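Local atomic coordinates of surface glycan binding protein B (Bacteroides ovatus, PDB entry 6E57), a protein that binds mixed-linkage beta-glucan and probably serves at the cell surface in the capture of cereal glucan by this gut bacterium. Residues Asn233-Ile238 / Thr268-Asp273; Val353-Pro358 / Gly411-Leu416. All coordinates share one frame; numbering follows the deposited sequence.

Interaction 1 (Asn233-Ile238 / Thr268-Asp273); sequences NVDWTI and TLTCPD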
ATOM      1  N   ASN A 233     -19.411   4.313  17.710  1.00 56.80           N
ATOM      2  CA  ASN A 233     -20.862   4.473  17.564  1.00 58.96           C
ATOM      3  C   ASN A 233     -21.239   5.052  16.191  1.00 59.49           C
ATOM      4  O   ASN A 233     -22.322   5.614  16.054  1.00 63.49           O
ATOM      5  CB  ASN A 233     -21.455   5.358  18.666  1.00 59.04           C
ATOM      6  CG  ASN A 233     -21.223   4.808  20.055  1.00 61.26           C
ATOM      7  OD1 ASN A 233     -21.610   3.681  20.352  1.00 68.20           O
ATOM      8  ND2 ASN A 233     -20.605   5.600  20.916  1.00 60.93           N
ATOM      9  N   VAL A 234     -20.370   4.906  15.182  1.00 57.57           N
ATOM     10  CA  VAL A 234     -20.696   5.345  13.813  1.00 55.48           C
ATOM     11  C   VAL A 234     -20.181   4.300  12.818  1.00 54.81           C
ATOM     12  O   VAL A 234     -19.453   3.373  13.188  1.00 51.43           O
ATOM     13  CB  VAL A 234     -20.150   6.752  13.485  1.00 54.19           C
ATOM     14  CG1 VAL A 234     -20.432   7.752  14.595  1.00 54.55           C
ATOM     15  CG2 VAL A 234     -18.667   6.742  13.141  1.00 54.39           C
ATOM     16  N   ASP A 235     -20.575   4.484  11.553  1.00 56.31           N
ATOM     17  CA  ASP A 235     -20.249   3.582  10.454  1.00 56.17           C
ATOM     18  C   ASP A 235     -18.726   3.484  10.297  1.00 51.04           C
ATOM     19  O   ASP A 235     -17.996   4.458  10.477  1.00 49.79           O
ATOM     20  CB  ASP A 235     -20.927   4.019   9.148  1.00 58.36           C
ATOM     21  CG  ASP A 235     -22.363   3.537   9.003  1.00 63.29           C
ATOM     22  OD1 ASP A 235     -22.596   2.321   9.164  1.00 64.43           O
ATOM     23  OD2 ASP A 235     -23.238   4.380   8.727  1.00 65.08           O
ATOM     24  N   TRP A 236     -18.280   2.273   9.948  1.00 47.98           N
ATOM     25  CA  TRP A 236     -16.886   1.893   9.841  1.00 47.01           C
ATOM     26  C   TRP A 236     -16.748   0.957   8.638  1.00 46.84           C
ATOM     27  O   TRP A 236     -17.353  -0.113   8.628  1.00 46.55           O
ATOM     28  CB  TRP A 236     -16.435   1.234  11.154  1.00 45.51           C
ATOM     29  CG  TRP A 236     -14.988   0.849  11.225  1.00 45.46           C
ATOM     30  CD1 TRP A 236     -13.963   1.315  10.455  1.00 44.50           C
ATOM     31  CD2 TRP A 236     -14.392  -0.063  12.169  1.00 45.31           C
ATOM     32  NE1 TRP A 236     -12.780   0.742  10.840  1.00 44.19           N
ATOM     33  CE2 TRP A 236     -13.012  -0.106  11.889  1.00 44.33           C
ATOM     34  CE3 TRP A 236     -14.891  -0.848  13.216  1.00 46.35           C
ATOM     35  CZ2 TRP A 236     -12.130  -0.904  12.615  1.00 44.34           C
ATOM     36  CZ3 TRP A 236     -14.020  -1.635  13.934  1.00 45.79           C
ATOM     37  CH2 TRP A 236     -12.658  -1.662  13.635  1.00 45.42           C
ATOM     38  N   THR A 237     -15.993   1.387   7.619  1.00 47.31           N
ATOM     39  CA  THR A 237     -15.849   0.627   6.377  1.00 47.17           C
ATOM     40  C   THR A 237     -14.431   0.050   6.289  1.00 46.38           C
ATOM     41  O   THR A 237     -13.443   0.780   6.386  1.00 43.84           O
ATOM     42  CB  THR A 237     -16.216   1.480   5.158  1.00 47.61           C
ATOM     43  OG1 THR A 237     -17.597   1.820   5.283  1.00 49.04           O
ATOM     44  CG2 THR A 237     -15.987   0.767   3.844  1.00 46.64           C
ATOM     45  N   ILE A 238     -14.372  -1.272   6.087  1.00 46.72           N
ATOM     46  CA  ILE A 238     -13.151  -2.063   6.055  1.00 47.30           C
ATOM     47  C   ILE A 238     -13.045  -2.742   4.682  1.00 46.26           C
ATOM     48  O   ILE A 238     -14.047  -3.237   4.156  1.00 43.79           O
ATOM     49  CB  ILE A 238     -13.170  -3.072   7.220  1.00 48.45           C
ATOM     50  CG1 ILE A 238     -12.908  -2.375   8.556  1.00 50.66           C
ATOM     51  CG2 ILE A 238     -12.199  -4.215   6.983  1.00 50.37           C
ATOM     52  CD1 ILE A 238     -13.181  -3.242   9.766  1.00 55.39           C
ATOM     53  N   THR A 268     -19.015  -2.961   5.968  1.00 52.02           N
ATOM     54  CA  THR A 268     -19.302  -1.785   6.801  1.00 51.79           C
ATOM     55  C   THR A 268     -20.121  -2.217   8.022  1.00 52.21           C
ATOM     56  O   THR A 268     -21.119  -2.920   7.882  1.00 55.56           O
ATOM     57  CB  THR A 268     -20.036  -0.698   6.003  1.00 52.55           C
ATOM     58  OG1 THR A 268     -19.263  -0.404   4.838  1.00 54.74           O
ATOM     59  CG2 THR A 268     -20.261   0.572   6.794  1.00 50.54           C
ATOM     60  N   LEU A 269     -19.694  -1.770   9.210  1.00 51.22           N
ATOM     61  CA  LEU A 269     -20.350  -2.094  10.482  1.00 53.02           C
ATOM     62  C   LEU A 269     -20.453  -0.823  11.334  1.00 52.73           C
ATOM     63  O   LEU A 269     -19.923   0.222  10.959  1.00 55.12           O
ATOM     64  CB  LEU A 269     -19.553  -3.194  11.198  1.00 53.40           C
ATOM     65  CG  LEU A 269     -18.178  -2.806  11.750  1.00 51.35           C
ATOM     66  CD1 LEU A 269     -17.838  -3.622  12.989  1.00 51.77           C
ATOM     67  CD2 LEU A 269     -17.090  -2.976  10.703  1.00 50.93           C
ATOM     68  N   THR A 270     -21.153  -0.924  12.470  1.00 51.83           N
ATOM     69  CA  THR A 270     -21.176   0.133  13.483  1.00 53.65           C
ATOM     70  C   THR A 270     -20.130  -0.192  14.554  1.00 52.68           C
ATOM     71  O   THR A 270     -20.291  -1.148  15.317  1.00 55.69           O
ATOM     72  CB  THR A 270     -22.570   0.295  14.109  1.00 54.88           C
ATOM     73  OG1 THR A 270     -23.529   0.446  13.062  1.00 57.52           O
ATOM     74  CG2 THR A 270     -22.660   1.481  15.045  1.00 54.51           C
ATOM     75  N   CYS A 271     -19.053   0.600  14.595  1.00 51.38           N
ATOM     76  CA  CYS A 271     -18.038   0.460  15.628  1.00 51.93           C
ATOM     77  C   CYS A 271     -18.704   0.592  16.993  1.00 53.40           C
ATOM     78  O   CYS A 271     -19.378   1.589  17.254  1.00 55.53           O
ATOM     79  CB  CYS A 271     -16.939   1.505  15.482  1.00 51.67           C
ATOM     80  SG  CYS A 271     -15.823   1.575  16.907  1.00 51.50           S
ATOM     81  N   PRO A 272     -18.561  -0.408  17.894  1.00 50.65           N
ATOM     82  CA  PRO A 272     -19.248  -0.384  19.188  1.00 53.08           C
ATOM     83  C   PRO A 272     -18.806   0.757  20.122  1.00 53.91           C
ATOM     84  O   PRO A 272     -17.866   1.495  19.815  1.00 52.26           O
ATOM     85  CB  PRO A 272     -18.924  -1.755  19.801  1.00 53.81           C
ATOM     86  CG  PRO A 272     -17.659  -2.197  19.100  1.00 52.16           C
ATOM     87  CD  PRO A 272     -17.758  -1.623  17.704  1.00 49.76           C
ATOM     88  N   ASP A 273     -19.513   0.882  21.252  1.00 58.19           N
ATOM     89  CA  ASP A 273     -19.395   2.011  22.177  1.00 58.89           C
ATOM     90  C   ASP A 273     -18.186   1.794  23.093  1.00 57.01           C
ATOM     91  O   ASP A 273     -18.325   1.269  24.195  1.00 60.51           O
ATOM     92  CB  ASP A 273     -20.687   2.183  22.986  1.00 61.78           C
ATOM     93  CG  ASP A 273     -20.736   3.443  23.832  1.00 62.21           C
ATOM     94  OD1 ASP A 273     -20.201   4.473  23.383  1.00 61.55           O
ATOM     95  OD2 ASP A 273     -21.314   3.382  24.938  1.00 68.16           O
TER

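Interaction 2 (Val353-Pro358 / Gly411-Leu416); sequences VYSIEP and GYYVDL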
ATOM      1  N   VAL A 353     -17.196  19.664   7.300  1.00 30.92           N
ATOM      2  CA  VAL A 353     -18.043  19.147   6.226  1.00 32.25           C
ATOM      3  C   VAL A 353     -18.617  20.344   5.460  1.00 31.13           C
ATOM      4  O   VAL A 353     -19.321  21.169   6.038  1.00 31.04           O
ATOM      5  CB  VAL A 353     -19.167  18.233   6.756  1.00 33.83           C
ATOM      6  CG1 VAL A 353     -20.016  17.663   5.626  1.00 33.52           C
ATOM      7  CG2 VAL A 353     -18.623  17.113   7.631  1.00 35.05           C
ATOM      8  N   TYR A 354     -18.315  20.409   4.159  1.00 30.50           N
ATOM      9  CA  TYR A 354     -18.663  21.547   3.313  1.00 30.68           C
ATOM     10  C   TYR A 354     -19.481  21.050   2.117  1.00 31.31           C
ATOM     11  O   TYR A 354     -19.339  19.907   1.702  1.00 33.87           O
ATOM     12  CB  TYR A 354     -17.401  22.286   2.859  1.00 30.64           C
ATOM     13  CG  TYR A 354     -16.450  21.452   2.038  1.00 31.32           C
ATOM     14  CD1 TYR A 354     -15.473  20.672   2.641  1.00 31.95           C
ATOM     15  CD2 TYR A 354     -16.530  21.427   0.654  1.00 32.42           C
ATOM     16  CE1 TYR A 354     -14.609  19.887   1.893  1.00 31.70           C
ATOM     17  CE2 TYR A 354     -15.666  20.657  -0.108  1.00 32.04           C
ATOM     18  CZ  TYR A 354     -14.705  19.882   0.512  1.00 31.75           C
ATOM     19  OH  TYR A 354     -13.857  19.124  -0.239  1.00 33.45           O
ATOM     20  N   SER A 355     -20.340  21.921   1.581  1.00 30.47           N
ATOM     21  CA  SER A 355     -21.085  21.631   0.365  1.00 31.12           C
ATOM     22  C   SER A 355     -21.025  22.842  -0.571  1.00 31.15           C
ATOM     23  O   SER A 355     -20.859  23.973  -0.128  1.00 30.04           O
ATOM     24  CB  SER A 355     -22.508  21.220   0.664  1.00 31.13           C
ATOM     25  OG  SER A 355     -23.199  22.232   1.378  1.00 30.97           O
ATOM     26  N   ILE A 356     -21.147  22.572  -1.873  1.00 31.72           N
ATOM     27  CA  ILE A 356     -21.063  23.604  -2.887  1.00 33.67           C
ATOM     28  C   ILE A 356     -22.396  24.355  -2.949  1.00 34.74           C
ATOM     29  O   ILE A 356     -23.440  23.839  -2.530  1.00 32.77           O
ATOM     30  CB  ILE A 356     -20.675  23.016  -4.260  1.00 34.62           C
ATOM     31  CG1 ILE A 356     -21.729  22.051  -4.809  1.00 35.40           C
ATOM     32  CG2 ILE A 356     -19.303  22.363  -4.197  1.00 35.01           C
ATOM     33  CD1 ILE A 356     -21.575  21.754  -6.282  1.00 36.07           C
ATOM     34  N   GLU A 357     -22.324  25.591  -3.454  1.00 36.64           N
ATOM     35  CA  GLU A 357     -23.465  26.310  -3.986  1.00 37.98           C
ATOM     36  C   GLU A 357     -23.446  26.140  -5.503  1.00 37.80           C
ATOM     37  O   GLU A 357     -22.598  26.722  -6.169  1.00 38.58           O
ATOM     38  CB  GLU A 357     -23.402  27.787  -3.594  1.00 37.92           C
ATOM     39  CG  GLU A 357     -24.496  28.632  -4.227  1.00 39.37           C
ATOM     40  CD  GLU A 357     -25.879  28.003  -4.186  1.00 40.91           C
ATOM     41  OE1 GLU A 357     -26.399  27.802  -3.071  1.00 38.54           O
ATOM     42  OE2 GLU A 357     -26.421  27.695  -5.269  1.00 41.77           O
ATOM     43  N   PRO A 358     -24.338  25.313  -6.095  1.00 38.88           N
ATOM     44  CA  PRO A 358     -24.338  25.087  -7.545  1.00 39.73           C
ATOM     45  C   PRO A 358     -24.319  26.344  -8.432  1.00 39.17           C
ATOM     46  O   PRO A 358     -23.657  26.342  -9.462  1.00 41.20           O
ATOM     47  CB  PRO A 358     -25.640  24.298  -7.755  1.00 40.58           C
ATOM     48  CG  PRO A 358     -25.786  23.513  -6.471  1.00 40.76           C
ATOM     49  CD  PRO A 358     -25.334  24.484  -5.397  1.00 39.88           C
ATOM     50  N   GLY A 411     -18.399  30.476  -2.370  1.00 33.44           N
ATOM     51  CA  GLY A 411     -19.232  29.563  -3.147  1.00 33.61           C
ATOM     52  C   GLY A 411     -19.406  28.200  -2.497  1.00 33.22           C
ATOM     53  O   GLY A 411     -19.532  27.188  -3.202  1.00 32.62           O
ATOM     54  N   TYR A 412     -19.434  28.168  -1.160  1.00 31.08           N
ATOM     55  CA  TYR A 412     -19.665  26.928  -0.426  1.00 31.42           C
ATOM     56  C   TYR A 412     -20.379  27.224   0.895  1.00 31.33           C
ATOM     57  O   TYR A 412     -20.487  28.377   1.314  1.00 32.20           O
ATOM     58  CB  TYR A 412     -18.352  26.182  -0.181  1.00 30.87           C
ATOM     59  CG  TYR A 412     -17.475  26.767   0.898  1.00 32.14           C
ATOM     60  CD1 TYR A 412     -16.575  27.781   0.611  1.00 33.17           C
ATOM     61  CD2 TYR A 412     -17.535  26.304   2.204  1.00 31.98           C
ATOM     62  CE1 TYR A 412     -15.763  28.324   1.593  1.00 33.37           C
ATOM     63  CE2 TYR A 412     -16.728  26.835   3.197  1.00 32.42           C
ATOM     64  CZ  TYR A 412     -15.836  27.848   2.890  1.00 33.59           C
ATOM     65  OH  TYR A 412     -15.029  28.383   3.852  1.00 33.93           O
ATOM     66  N   TYR A 413     -20.865  26.152   1.526  1.00 30.51           N
ATOM     67  CA  TYR A 413     -21.524  26.203   2.812  1.00 30.36           C
ATOM     68  C   TYR A 413     -20.746  25.331   3.796  1.00 30.09           C
ATOM     69  O   TYR A 413     -20.235  24.291   3.404  1.00 32.10           O
ATOM     70  CB  TYR A 413     -22.952  25.663   2.725  1.00 31.70           C
ATOM     71  CG  TYR A 413     -23.895  26.436   1.840  1.00 32.23           C
ATOM     72  CD1 TYR A 413     -24.009  26.144   0.489  1.00 33.48           C
ATOM     73  CD2 TYR A 413     -24.711  27.427   2.361  1.00 33.07           C
ATOM     74  CE1 TYR A 413     -24.888  26.837  -0.329  1.00 33.81           C
ATOM     75  CE2 TYR A 413     -25.599  28.125   1.557  1.00 33.15           C
ATOM     76  CZ  TYR A 413     -25.688  27.830   0.208  1.00 34.06           C
ATOM     77  OH  TYR A 413     -26.559  28.519  -0.585  1.00 36.69           O
ATOM     78  N   VAL A 414     -20.682  25.765   5.059  1.00 28.00           N
ATOM     79  CA  VAL A 414     -20.206  24.932   6.155  1.00 29.46           C
ATOM     80  C   VAL A 414     -21.431  24.263   6.790  1.00 30.32           C
ATOM     81  O   VAL A 414     -22.353  24.953   7.225  1.00 31.00           O
ATOM     82  CB  VAL A 414     -19.412  25.757   7.183  1.00 28.19           C
ATOM     83  CG1 VAL A 414     -19.126  24.963   8.446  1.00 29.03           C
ATOM     84  CG2 VAL A 414     -18.126  26.307   6.584  1.00 27.35           C
ATOM     85  N   ASP A 415     -21.428  22.925   6.822  1.00 32.00           N
ATOM     86  CA  ASP A 415     -22.584  22.128   7.255  1.00 33.88           C
ATOM     87  C   ASP A 415     -22.322  21.455   8.613  1.00 33.74           C
ATOM     88  O   ASP A 415     -23.267  21.215   9.366  1.00 35.09           O
ATOM     89  CB  ASP A 415     -22.952  21.075   6.206  1.00 35.97           C
ATOM     90  CG  ASP A 415     -23.407  21.650   4.874  1.00 37.22           C
ATOM     91  OD1 ASP A 415     -24.143  22.660   4.892  1.00 38.47           O
ATOM     92  OD2 ASP A 415     -23.027  21.074   3.823  1.00 37.25           O
ATOM     93  N   LEU A 416     -21.058  21.121   8.906  1.00 32.82           N
ATOM     94  CA  LEU A 416     -20.683  20.477  10.171  1.00 33.19           C
ATOM     95  C   LEU A 416     -19.215  20.786  10.502  1.00 32.43           C
ATOM     96  O   LEU A 416     -18.376  20.910   9.613  1.00 32.59           O
ATOM     97  CB  LEU A 416     -20.909  18.967  10.041  1.00 32.86           C
ATOM     98  CG  LEU A 416     -20.979  18.187  11.354  1.00 33.74           C
ATOM     99  CD1 LEU A 416     -22.291  18.455  12.076  1.00 34.06           C
ATOM    100  CD2 LEU A 416     -20.807  16.696  11.110  1.00 32.95           C
TER

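Interaction 1 (Asn233-Ile238 / Thr268-Asp273)
Asn233 ND2 gives a nearly straight hydrogen bond to Asp273 OD1, at 2.7 Å. The acceptor lies in the amide plane, but the donor meets the carboxylate from above its plane. The two planes are 43° apart. Both residues are exposed, Asn233 just before strand 235-240 and Asp273 just after strand 266-270. Beside this bond, Asn233 N donates to Cys271 O, and Cys271 N to Val234 O. At the far end Thr237 OG1 and Thr268 OG1 share a hydrogen bond of 2.8 Å.

The two strands form an antiparallel ladder in a beta domain, where 235-240 also pairs with 222-225. Trp236 and Leu269 are its hydrogen-bonded pair, with Trp236 N to Leu269 O at 2.8 Å. Asp235-Thr270 and Thr237-Thr268 are non-hydrogen-bonded pairs, with side chains on the opposite face.

The Trp236 side chain, with CG anti to the backbone N (chi1 -177°), lies alongside Leu269. Its CE3 atom is 4.0 Å from Leu269 CD2 and 3.9 Å from Cys271 CB. Cys271 SG makes an oblique sulfur-aromatic contact with the six-membered ring. Ile238 CD1 sits over one ring face, offset toward the rim. Trp236 NE1 is hydrogen-bonded to Gly226 O, and the buried indole packs on Ala230 and Ile251.

Interaction 2 (Val353-Pro358 / Gly411-Leu416)
Tyr413 OH donates a hydrogen bond of 2.6 Å to Glu357 OE1, using the anti lone pair of that oxygen. Glu357 OE1 lies at the ring edge, near its plane, with the carboxylate turned 71° from the ring. Glu357 reaches it through a bend at chi2 (44°), and its CB lies 3.7 Å from Tyr413 CE1. On the same face Ser355 OG donates to Asp415 OD2, at 2.7 Å. This bond uses the syn lone pair, on the side of the other carboxylate oxygen. Ser355 OG sits between its own backbone N and carbonyl carbon (chi1 59°), within reach of the neighbouring strand.

The backbones form an antiparallel pair with a classic beta bulge, in the C-terminal beta domain that carries the bound glycan. Asp415 and Leu416 both face Val353. Val353 O accepts from Asp415 N at 2.9 Å and weakly from Leu416 N, while Val353 N donates to Leu416 O. Ser355 and Tyr413 form a regular hydrogen-bonded pair. Past the end of strand 353-356, Glu357 N donates to Gly411 O, approaching from above the carbonyl plane.

Val353 and Leu416 lie side by side, CB to CB at 3.8 Å. On the other face Tyr354 CB meets Tyr412 CD2 at 4.1 Å.

Two second-shell residues hold the polar groups in place. His317 ND1 is hydrogen-bonded to Asp415 OD1, and its ring stacks on Tyr413. Thr359 OG1 is hydrogen-bonded to Glu357 OE2.

Over the face carrying Tyr354 and Tyr412, Phe381 meets the Tyr354 ring edge-to-face. Strand 412-419 lies between strand 349-356 and strand 317-321. Tyr412 and Val414 make backbone hydrogen bonds to Val320 and His318 of the latter. On the other flank of 349-356, Tyr354 is backbone hydrogen-bonded to Gly385 of strand 385-390.

In the fold
Both interactions are antiparallel strand pairs, and they follow one another along the chain. Their centres are about 26 Å apart and their nearest atoms about 10 Å apart, so they do not touch. Strand 235-240 of interaction 1 also pairs with 222-225. A series of strand pairings by way of 292-294 and 299-315 leads to strand 412-419 of interaction 2, though these need not form a single sheet. Interaction 2 belongs to the glycan-binding part of the chain, where Trp322, Asp323, Asp326, Lys331, Tyr371 and Trp372 line the pocket. The side chain of Tyr412 is about 11 Å from a bound glucose unit, so interaction 2 is near the site without forming it.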